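PDB 2A9F: putative malic enzyme ((S)-malate:NAD+ oxidoreductase (decarboxylating)) from Streptococcus pyogenes, which probably catalyses the NAD-dependent oxidative decarboxylation of (S)-malate to pyruvate and carbon dioxide with the help of a divalent metal ion. Local coordinates for residues 68-73 with 133-138; 73-78 with 138-143; 274-279 with 301-306. All blocks are in the same frame, centred on the assembly; numbering follows the deposited sequence.

Contact 1 of 3, residues 68-73 with 133-138. With MG (magnesium ion), chain C.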
loop_
_atom_site.group_PDB
_atom_site.type_symbol
_atom_site.label_atom_id
_atom_site.label_comp_id
_atom_site.label_asym_id
_atom_site.label_seq_id
_atom_site.Cartn_x
_atom_site.Cartn_y
_atom_site.Cartn_z
ATOM N N VAL A 68 8.521 -2.292 0.739
ATOM C CA VAL A 68 7.999 -3.625 0.914
ATOM C C VAL A 68 6.606 -3.514 1.512
ATOM O O VAL A 68 6.272 -2.542 2.194
ATOM C CB VAL A 68 8.895 -4.441 1.859
ATOM C CG1 VAL A 68 8.268 -5.776 2.143
ATOM C CG2 VAL A 68 10.259 -4.658 1.210
ATOM N N ALA A 69 5.778 -4.500 1.226
ATOM C CA ALA A 69 4.447 -4.506 1.779
ATOM C C ALA A 69 4.399 -5.517 2.927
ATOM O O ALA A 69 5.011 -6.583 2.866
ATOM C CB ALA A 69 3.442 -4.874 0.699
ATOM N N VAL A 70 3.703 -5.154 3.992
ATOM C CA VAL A 70 3.536 -6.048 5.114
ATOM C C VAL A 70 2.066 -6.438 4.994
ATOM O O VAL A 70 1.176 -5.611 5.203
ATOM C CB VAL A 70 3.795 -5.328 6.421
ATOM C CG1 VAL A 70 3.727 -6.309 7.574
ATOM C CG2 VAL A 70 5.151 -4.637 6.349
ATOM N N ILE A 71 1.814 -7.693 4.636
ATOM C CA ILE A 71 0.450 -8.161 4.421
ATOM C C ILE A 71 -0.037 -9.257 5.363
ATOM O O ILE A 71 0.696 -10.192 5.694
ATOM C CB ILE A 71 0.287 -8.660 2.967
ATOM C CG1 ILE A 71 0.808 -7.604 1.990
ATOM C CG2 ILE A 71 -1.163 -8.931 2.667
ATOM C CD1 ILE A 71 0.943 -8.111 0.575
ATOM N N SER A 72 -1.300 -9.126 5.768
ATOM C CA SER A 72 -1.970 -10.065 6.667
ATOM C C SER A 72 -3.475 -10.052 6.425
ATOM O O SER A 72 -4.017 -9.146 5.773
ATOM C CB SER A 72 -1.698 -9.674 8.123
ATOM O OG SER A 72 -2.778 -10.013 8.979
ATOM N N ASP A 73 -4.149 -11.065 6.959
ATOM C CA ASP A 73 -5.604 -11.168 6.852
ATOM C C ASP A 73 -6.180 -11.103 8.264
ATOM O O ASP A 73 -7.369 -11.344 8.471
ATOM C CB ASP A 73 -5.999 -12.482 6.204
ATOM C CG ASP A 73 -5.343 -13.644 6.864
ATOM O OD1 ASP A 73 -4.989 -13.502 8.051
ATOM O OD2 ASP A 73 -5.176 -14.692 6.214
ATOM N N GLY A 133 9.128 -5.934 -2.454
ATOM C CA GLY A 133 9.160 -7.065 -1.545
ATOM C C GLY A 133 7.875 -7.271 -0.758
ATOM O O GLY A 133 7.206 -6.309 -0.377
ATOM N N ILE A 134 7.532 -8.535 -0.503
ATOM C CA ILE A 134 6.326 -8.865 0.243
ATOM C C ILE A 134 6.635 -9.601 1.535
ATOM O O ILE A 134 7.317 -10.618 1.513
ATOM C CB ILE A 134 5.388 -9.773 -0.564
ATOM C CG1 ILE A 134 5.025 -9.120 -1.906
ATOM C CG2 ILE A 134 4.142 -10.047 0.252
ATOM C CD1 ILE A 134 4.393 -7.731 -1.793
ATOM N N ASN A 135 6.136 -9.086 2.655
ATOM C CA ASN A 135 6.331 -9.736 3.941
ATOM C C ASN A 135 4.981 -10.191 4.493
ATOM O O ASN A 135 4.226 -9.378 5.033
ATOM C CB ASN A 135 7.006 -8.791 4.937
ATOM C CG ASN A 135 6.894 -9.282 6.387
ATOM O OD1 ASN A 135 5.911 -9.005 7.068
ATOM N ND2 ASN A 135 7.899 -10.019 6.855
ATOM N N LEU A 136 4.669 -11.481 4.333
ATOM C CA LEU A 136 3.418 -12.036 4.840
ATOM C C LEU A 136 3.522 -12.096 6.361
ATOM O O LEU A 136 4.529 -12.552 6.897
ATOM C CB LEU A 136 3.176 -13.427 4.264
ATOM C CG LEU A 136 2.783 -13.416 2.787
ATOM C CD1 LEU A 136 2.758 -14.835 2.235
ATOM C CD2 LEU A 136 1.441 -12.733 2.630
ATOM N N GLU A 137 2.485 -11.631 7.053
ATOM C CA GLU A 137 2.521 -11.599 8.511
ATOM C C GLU A 137 1.248 -12.046 9.209
ATOM O O GLU A 137 0.136 -11.756 8.778
ATOM C CB GLU A 137 2.865 -10.183 8.988
ATOM C CG GLU A 137 3.115 -10.050 10.487
ATOM C CD GLU A 137 4.511 -10.509 10.901
ATOM O OE1 GLU A 137 5.473 -10.266 10.135
ATOM O OE2 GLU A 137 4.646 -11.086 12.003
ATOM N N ASP A 138 1.442 -12.751 10.306
ATOM C CA ASP A 138 0.356 -13.231 11.126
ATOM C C ASP A 138 -0.829 -13.901 10.432
ATOM O O ASP A 138 -1.968 -13.696 10.834
ATOM C CB ASP A 138 -0.153 -12.086 12.013
ATOM C CG ASP A 138 0.919 -11.556 12.957
ATOM O OD1 ASP A 138 2.024 -12.156 13.029
ATOM O OD2 ASP A 138 0.647 -10.537 13.631
HETATM MG MG MG C . 3.938 -11.914 13.634
HETATM O O HOH W 1 3.139 -10.256 14.378
HETATM O O HOH W 2 3.535 -13.244 15.304
#

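Contact 2 of 3, residues 73-78 with 138-143. With MG (magnesium ion), chain C.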
loop_
_atom_site.group_PDB
_atom_site.type_symbol
_atom_site.label_atom_id
_atom_site.label_comp_id
_atom_site.label_asym_id
_atom_site.label_seq_id
_atom_site.Cartn_x
_atom_site.Cartn_y
_atom_site.Cartn_z
ATOM N N ASP A 73 -4.149 -11.065 6.959
ATOM C CA ASP A 73 -5.604 -11.168 6.852
ATOM C C ASP A 73 -6.180 -11.103 8.264
ATOM O O ASP A 73 -7.369 -11.344 8.471
ATOM C CB ASP A 73 -5.999 -12.482 6.204
ATOM C CG ASP A 73 -5.343 -13.644 6.864
ATOM O OD1 ASP A 73 -4.989 -13.502 8.051
ATOM O OD2 ASP A 73 -5.176 -14.692 6.214
ATOM N N GLY A 74 -5.321 -10.786 9.230
ATOM C CA GLY A 74 -5.757 -10.681 10.611
ATOM C C GLY A 74 -6.244 -11.976 11.244
ATOM O O GLY A 74 -6.920 -11.952 12.277
ATOM N N THR A 75 -5.901 -13.114 10.648
ATOM C CA THR A 75 -6.334 -14.400 11.199
ATOM C C THR A 75 -5.425 -14.949 12.292
ATOM O O THR A 75 -5.849 -15.806 13.068
ATOM C CB THR A 75 -6.443 -15.468 10.103
ATOM O OG1 THR A 75 -5.141 -15.717 9.542
ATOM C CG2 THR A 75 -7.396 -14.992 9.005
ATOM N N ALA A 76 -4.188 -14.456 12.352
ATOM C CA ALA A 76 -3.208 -14.913 13.340
ATOM C C ALA A 76 -2.364 -13.784 13.939
ATOM O O ALA A 76 -1.145 -13.908 14.111
ATOM C CB ALA A 76 -2.295 -15.960 12.712
ATOM N N VAL A 77 -3.021 -12.684 14.272
ATOM C CA VAL A 77 -2.331 -11.551 14.860
ATOM C C VAL A 77 -1.751 -11.860 16.247
ATOM O O VAL A 77 -2.483 -12.183 17.181
ATOM C CB VAL A 77 -3.277 -10.348 14.985
ATOM C CG1 VAL A 77 -2.492 -9.124 15.449
ATOM C CG2 VAL A 77 -3.977 -10.103 13.657
ATOM N N LEU A 78 -0.429 -11.753 16.360
ATOM C CA LEU A 78 0.300 -11.986 17.609
ATOM C C LEU A 78 -0.115 -13.227 18.426
ATOM O O LEU A 78 -0.066 -14.356 17.938
ATOM C CB LEU A 78 0.215 -10.721 18.489
ATOM C CG LEU A 78 1.243 -9.591 18.346
ATOM C CD1 LEU A 78 1.697 -9.470 16.917
ATOM C CD2 LEU A 78 0.622 -8.272 18.825
ATOM N N ASP A 138 1.442 -12.751 10.306
ATOM C CA ASP A 138 0.356 -13.231 11.126
ATOM C C ASP A 138 -0.829 -13.901 10.432
ATOM O O ASP A 138 -1.968 -13.696 10.834
ATOM C CB ASP A 138 -0.153 -12.086 12.013
ATOM C CG ASP A 138 0.919 -11.556 12.957
ATOM O OD1 ASP A 138 2.024 -12.156 13.029
ATOM O OD2 ASP A 138 0.647 -10.537 13.631
ATOM N N ILE A 139 -0.588 -14.685 9.387
ATOM C CA ILE A 139 -1.705 -15.386 8.772
ATOM C C ILE A 139 -1.642 -16.830 9.303
ATOM O O ILE A 139 -0.583 -17.457 9.317
ATOM C CB ILE A 139 -1.678 -15.341 7.205
ATOM C CG1 ILE A 139 -1.220 -16.671 6.638
ATOM C CG2 ILE A 139 -0.803 -14.212 6.714
ATOM C CD1 ILE A 139 -1.324 -16.745 5.122
ATOM N N SER A 140 -2.776 -17.342 9.766
ATOM C CA SER A 140 -2.829 -18.684 10.341
ATOM C C SER A 140 -2.500 -19.892 9.453
ATOM O O SER A 140 -2.723 -19.896 8.234
ATOM C CB SER A 140 -4.202 -18.912 10.974
ATOM O OG SER A 140 -5.220 -18.865 9.986
ATOM N N ALA A 141 -1.969 -20.923 10.105
ATOM C CA ALA A 141 -1.624 -22.179 9.453
ATOM C C ALA A 141 -2.911 -22.990 9.369
ATOM O O ALA A 141 -3.802 -22.819 10.196
ATOM C CB ALA A 141 -0.597 -22.925 10.288
ATOM N N PRO A 142 -3.028 -23.888 8.375
ATOM C CA PRO A 142 -2.057 -24.213 7.323
ATOM C C PRO A 142 -2.134 -23.315 6.085
ATOM O O PRO A 142 -1.316 -23.447 5.174
ATOM C CB PRO A 142 -2.398 -25.662 6.989
ATOM C CG PRO A 142 -3.901 -25.638 7.078
ATOM C CD PRO A 142 -4.143 -24.858 8.367
ATOM N N ARG A 143 -3.121 -22.424 6.041
ATOM C CA ARG A 143 -3.262 -21.510 4.909
ATOM C C ARG A 143 -2.001 -20.662 4.735
ATOM O O ARG A 143 -1.710 -20.179 3.643
ATOM C CB ARG A 143 -4.455 -20.577 5.118
ATOM C CG ARG A 143 -5.778 -21.165 4.726
ATOM C CD ARG A 143 -6.953 -20.413 5.346
ATOM N NE ARG A 143 -7.094 -19.015 4.928
ATOM C CZ ARG A 143 -6.540 -17.966 5.550
ATOM N NH1 ARG A 143 -5.783 -18.129 6.630
ATOM N NH2 ARG A 143 -6.783 -16.737 5.109
HETATM MG MG MG C . 3.938 -11.914 13.634
HETATM O O HOH W 1 3.139 -10.256 14.378
HETATM O O HOH W 2 3.535 -13.244 15.304
#

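Contact 3 of 3, residues 274-279 with 301-306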
loop_
_atom_site.group_PDB
_atom_site.type_symbol
_atom_site.label_atom_id
_atom_site.label_comp_id
_atom_site.label_asym_id
_atom_site.label_seq_id
_atom_site.Cartn_x
_atom_site.Cartn_y
_atom_site.Cartn_z
ATOM N N GLU A 274 13.692 -34.276 33.682
ATOM C CA GLU A 274 14.424 -35.534 33.880
ATOM C C GLU A 274 15.274 -35.943 32.683
ATOM O O GLU A 274 16.438 -36.313 32.832
ATOM C CB GLU A 274 13.465 -36.689 34.195
ATOM C CG GLU A 274 12.368 -36.367 35.192
ATOM C CD GLU A 274 11.237 -35.575 34.561
ATOM O OE1 GLU A 274 10.680 -36.060 33.548
ATOM O OE2 GLU A 274 10.903 -34.480 35.074
ATOM N N TRP A 275 14.681 -35.879 31.497
ATOM C CA TRP A 275 15.363 -36.268 30.273
ATOM C C TRP A 275 16.669 -35.519 30.060
ATOM O O TRP A 275 17.692 -36.130 29.765
ATOM C CB TRP A 275 14.441 -36.056 29.067
ATOM C CG TRP A 275 13.123 -36.777 29.176
ATOM C CD1 TRP A 275 12.873 -37.935 29.858
ATOM C CD2 TRP A 275 11.893 -36.419 28.535
ATOM N NE1 TRP A 275 11.567 -38.322 29.680
ATOM C CE2 TRP A 275 10.942 -37.411 28.871
ATOM C CE3 TRP A 275 11.502 -35.359 27.705
ATOM C CZ2 TRP A 275 9.622 -37.375 28.408
ATOM C CZ3 TRP A 275 10.186 -35.325 27.244
ATOM C CH2 TRP A 275 9.262 -36.330 27.600
ATOM N N ILE A 276 16.630 -34.198 30.219
ATOM C CA ILE A 276 17.813 -33.360 30.028
ATOM C C ILE A 276 19.050 -34.058 30.566
ATOM O O ILE A 276 20.107 -34.067 29.932
ATOM C CB ILE A 276 17.640 -31.995 30.728
ATOM C CG1 ILE A 276 16.490 -31.228 30.067
ATOM C CG2 ILE A 276 18.937 -31.194 30.653
ATOM C CD1 ILE A 276 16.136 -29.921 30.740
ATOM N N SER A 277 18.893 -34.661 31.736
ATOM C CA SER A 277 19.972 -35.381 32.388
ATOM C C SER A 277 20.647 -36.335 31.405
ATOM O O SER A 277 21.870 -36.399 31.343
ATOM C CB SER A 277 19.412 -36.167 33.579
ATOM O OG SER A 277 18.533 -35.360 34.353
ATOM N N LYS A 278 19.845 -37.061 30.631
ATOM C CA LYS A 278 20.360 -38.030 29.659
ATOM C C LYS A 278 20.839 -37.470 28.316
ATOM O O LYS A 278 21.216 -38.236 27.430
ATOM C CB LYS A 278 19.314 -39.127 29.389
ATOM C CG LYS A 278 19.132 -40.165 30.513
ATOM C CD LYS A 278 17.871 -39.900 31.339
ATOM C CE LYS A 278 17.556 -41.053 32.297
ATOM N NZ LYS A 278 18.589 -41.224 33.363
ATOM N N MET A 279 20.810 -36.148 28.153
ATOM C CA MET A 279 21.278 -35.532 26.905
ATOM C C MET A 279 22.806 -35.526 26.895
ATOM O O MET A 279 23.434 -35.970 27.850
ATOM C CB MET A 279 20.772 -34.094 26.777
ATOM C CG MET A 279 19.277 -33.947 26.496
ATOM S SD MET A 279 18.811 -32.218 26.175
ATOM C CE MET A 279 19.593 -31.957 24.612
ATOM N N LEU A 301 17.450 -25.479 33.513
ATOM C CA LEU A 301 18.851 -25.251 33.848
ATOM C C LEU A 301 19.254 -26.104 35.047
ATOM O O LEU A 301 20.384 -26.607 35.113
ATOM C CB LEU A 301 19.096 -23.776 34.161
ATOM C CG LEU A 301 19.322 -22.844 32.971
ATOM C CD1 LEU A 301 19.630 -21.447 33.494
ATOM C CD2 LEU A 301 20.478 -23.361 32.116
ATOM N N GLU A 302 18.323 -26.260 35.988
ATOM C CA GLU A 302 18.564 -27.053 37.181
ATOM C C GLU A 302 18.618 -28.528 36.826
ATOM O O GLU A 302 19.035 -29.355 37.640
ATOM C CB GLU A 302 17.466 -26.819 38.220
ATOM C CG GLU A 302 16.074 -26.792 37.644
ATOM C CD GLU A 302 15.057 -27.498 38.531
ATOM O OE1 GLU A 302 15.083 -27.281 39.767
ATOM O OE2 GLU A 302 14.224 -28.261 37.983
ATOM N N ALA A 303 18.190 -28.850 35.610
ATOM C CA ALA A 303 18.194 -30.227 35.129
ATOM C C ALA A 303 19.588 -30.586 34.633
ATOM O O ALA A 303 20.020 -31.731 34.740
ATOM C CB ALA A 303 17.172 -30.399 34.008
ATOM N N GLY A 304 20.298 -29.603 34.093
ATOM C CA GLY A 304 21.640 -29.870 33.610
ATOM C C GLY A 304 21.960 -29.276 32.253
ATOM O O GLY A 304 22.991 -29.598 31.659
ATOM N N ALA A 305 21.086 -28.404 31.762
ATOM C CA ALA A 305 21.293 -27.773 30.464
ATOM C C ALA A 305 22.395 -26.728 30.544
ATOM O O ALA A 305 22.565 -26.080 31.575
ATOM C CB ALA A 305 20.000 -27.132 29.985
ATOM N N TYR A 306 23.142 -26.571 29.455
ATOM C CA TYR A 306 24.223 -25.592 29.406
ATOM C C TYR A 306 23.756 -24.273 28.783
ATOM O O TYR A 306 24.275 -23.197 29.100
ATOM C CB TYR A 306 25.396 -26.143 28.599
ATOM C CG TYR A 306 26.560 -25.185 28.503
ATOM C CD1 TYR A 306 27.312 -24.858 29.632
ATOM C CD2 TYR A 306 26.917 -24.618 27.284
ATOM C CE1 TYR A 306 28.398 -23.990 29.550
ATOM C CE2 TYR A 306 28.000 -23.749 27.187
ATOM C CZ TYR A 306 28.739 -23.439 28.324
ATOM O OH TYR A 306 29.818 -22.581 28.229
#

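Contact 1 of 3, residues 68-73 with 133-138
Ala69 and Ile71 bond to Asn135 and Glu137 as neighbouring parallel beta strands, in the middle of the four-stranded parallel sheet of the malic enzyme N-terminal domain. The short segments run 19° apart. The tight part is the ladder. Asn135 sits between two residues of strand 67-72: its N gives a nearly straight bond to Ala69 O (2.8 Å), and its O takes the N-H of Ile71 at 3.0 Å between N and O. Glu137 N then bonds to Ile71 O at 2.7 Å. On the face that carries Ala69, Ile71, Ile134 and Leu136 the side-chain contacts are apolar. Ile134 divides its ends between two partners: CD1 reaches Ala69 CB at 3.9 Å, while CG2 meets Ile71 CD1 at 3.8 Å. Leu136 adds its CD2 branch beside Ile71 CB. Val68, Val70 and Asn135 lie on the reverse face, where Phe329 of helix 325-335 touches both Val68 and Asn135.

Beyond Leu136 the ladder ends with the Glu137 N bond, and the polar ends of Glu137 and Asp138 turn to a magnesium ion. This is the looser, water-bearing end of the contact, with two waters on the metal, though both residues remain buried. Asp163 completes the protein ligands. Met92 of helix 85-102 touches both acidic side chains and Ser72. Lys95, the predicted proton acceptor, makes a long, weak ion pair with Glu137 OE1. The reach of Glu137 is set by its torsions: CG stands opposite the backbone N (chi1 -172°) and the chain bends at the next bond (chi2 80°), which brings OE2 to 2.0 Å from the magnesium, while Asp138 OD1 also binds it at 2.0 Å.

Contact 2 of 3, residues 73-78 with 138-143
This is a loop-to-loop contact held mainly by polar bonds: the turn after strand 67-72 meets the one after strand 133-136, just beyond the C-terminal ends of both. At the end away from the magnesium is a salt bridge between Arg143, at the start of helix 143-154, and Asp73. The two side chains arrive from opposite directions, and Arg143 NH2 lies 2.8 Å from Asp73 OD2. That oxygen is near the guanidinium plane, while NH2 meets it from above the carboxylate plane; the planes differ by 29°. The same guanidinium is steadied by Lys115 O, which accepts from Arg143 NE.

The other oxygen of Asp73 organises its own loop as an Asx turn: OD1 accepts from Thr75 N at 2.8 Å and, from the same face of the carboxylate, from Thr75 OG1 at 2.7 Å. Thr75 OG1 is placed for this by chi1 64°, between the backbone N and the carbonyl carbon. Having donated to Asp73, Thr75 OG1 accepts twice from the other loop, from Ser140 N at 2.9 Å in an almost straight bond (176°) and from Ser140 OG at 3.2 Å. Three bonds therefore fix this one hydroxyl.

Nearer the metal, Asp138 O receives a weak bond from Ala76 N. The Asp138 carboxylate is shared: with OD1 on the magnesium, OD2 accepts Leu78 N at 3.2 Å from well above the carboxylate plane, making Leu78 a second-shell support. Val77 and Leu78 also pack on Ser48 and Thr41 of the second subunit.

Contact 3 of 3, residues 274-279 with 301-306
Ile276 lays a methyl over one face of the flat Gly304-Ala305 peptide: its CG2 stands 3.9 Å from Gly304 C and 3.7 Å from Ala305 N, almost straight above the plane. From segment 274-279, nothing else comes against that peptide, on its opposite face or at its edges. No hydrogen bond links the two segments, and the other side-chain contacts of Ile276 are apolar. With chi1 at -64°, CG1 lies beside the backbone N and CG2 stands opposite it, so the two branches part. An extended chi2 (175°) then carries Ile276 CD1 to Ala303 CB, 3.5 Å away, and Ile276 CB itself approaches that methyl to 3.7 Å. Ala303 CB is thus met by the whole flank of the isoleucine, whereas Ala305 CB is touched lightly, at 4.3 Å from Ile276 CG2. Ile285 of strand 284-287 touches both Ile276 and Ala305, closing a small apolar cluster.

On the exposed side, Ser277 turns back on its own helix. Its OG donates to Glu274 O at 2.8 Å, tilted from the carbonyl plane, and is merely near Ala303 O.

Gly304, with phi 135°, ends the turn after helix 297-301 in a Schellman motif. The contact joins two successive connections in the parallel part of a Rossmann-type sheet, those flanking strand 284-287 in the NAD-binding domain.

How the contacts relate
Contacts 1 and 2 are consecutive levels of one structure: residues 68-73 and 133-138 pair in the parallel sheet, then the chain continues from both into the loops 73-78 and 138-143. They share Asp73 and Asp138, their centres lie 11 Å apart, and both reach the same magnesium ion and its two waters. Strand pairing thus leads directly into the metal site. Contact 3 comes later in the chain, in the connections before and after strand 284-287 of the other sheet, that of the NAD-binding domain. Its centre is 39 Å from that of contact 1 and 35 Å from that of contact 2, with nearest atoms about 28 and 24 Å away, far from the annotated sites.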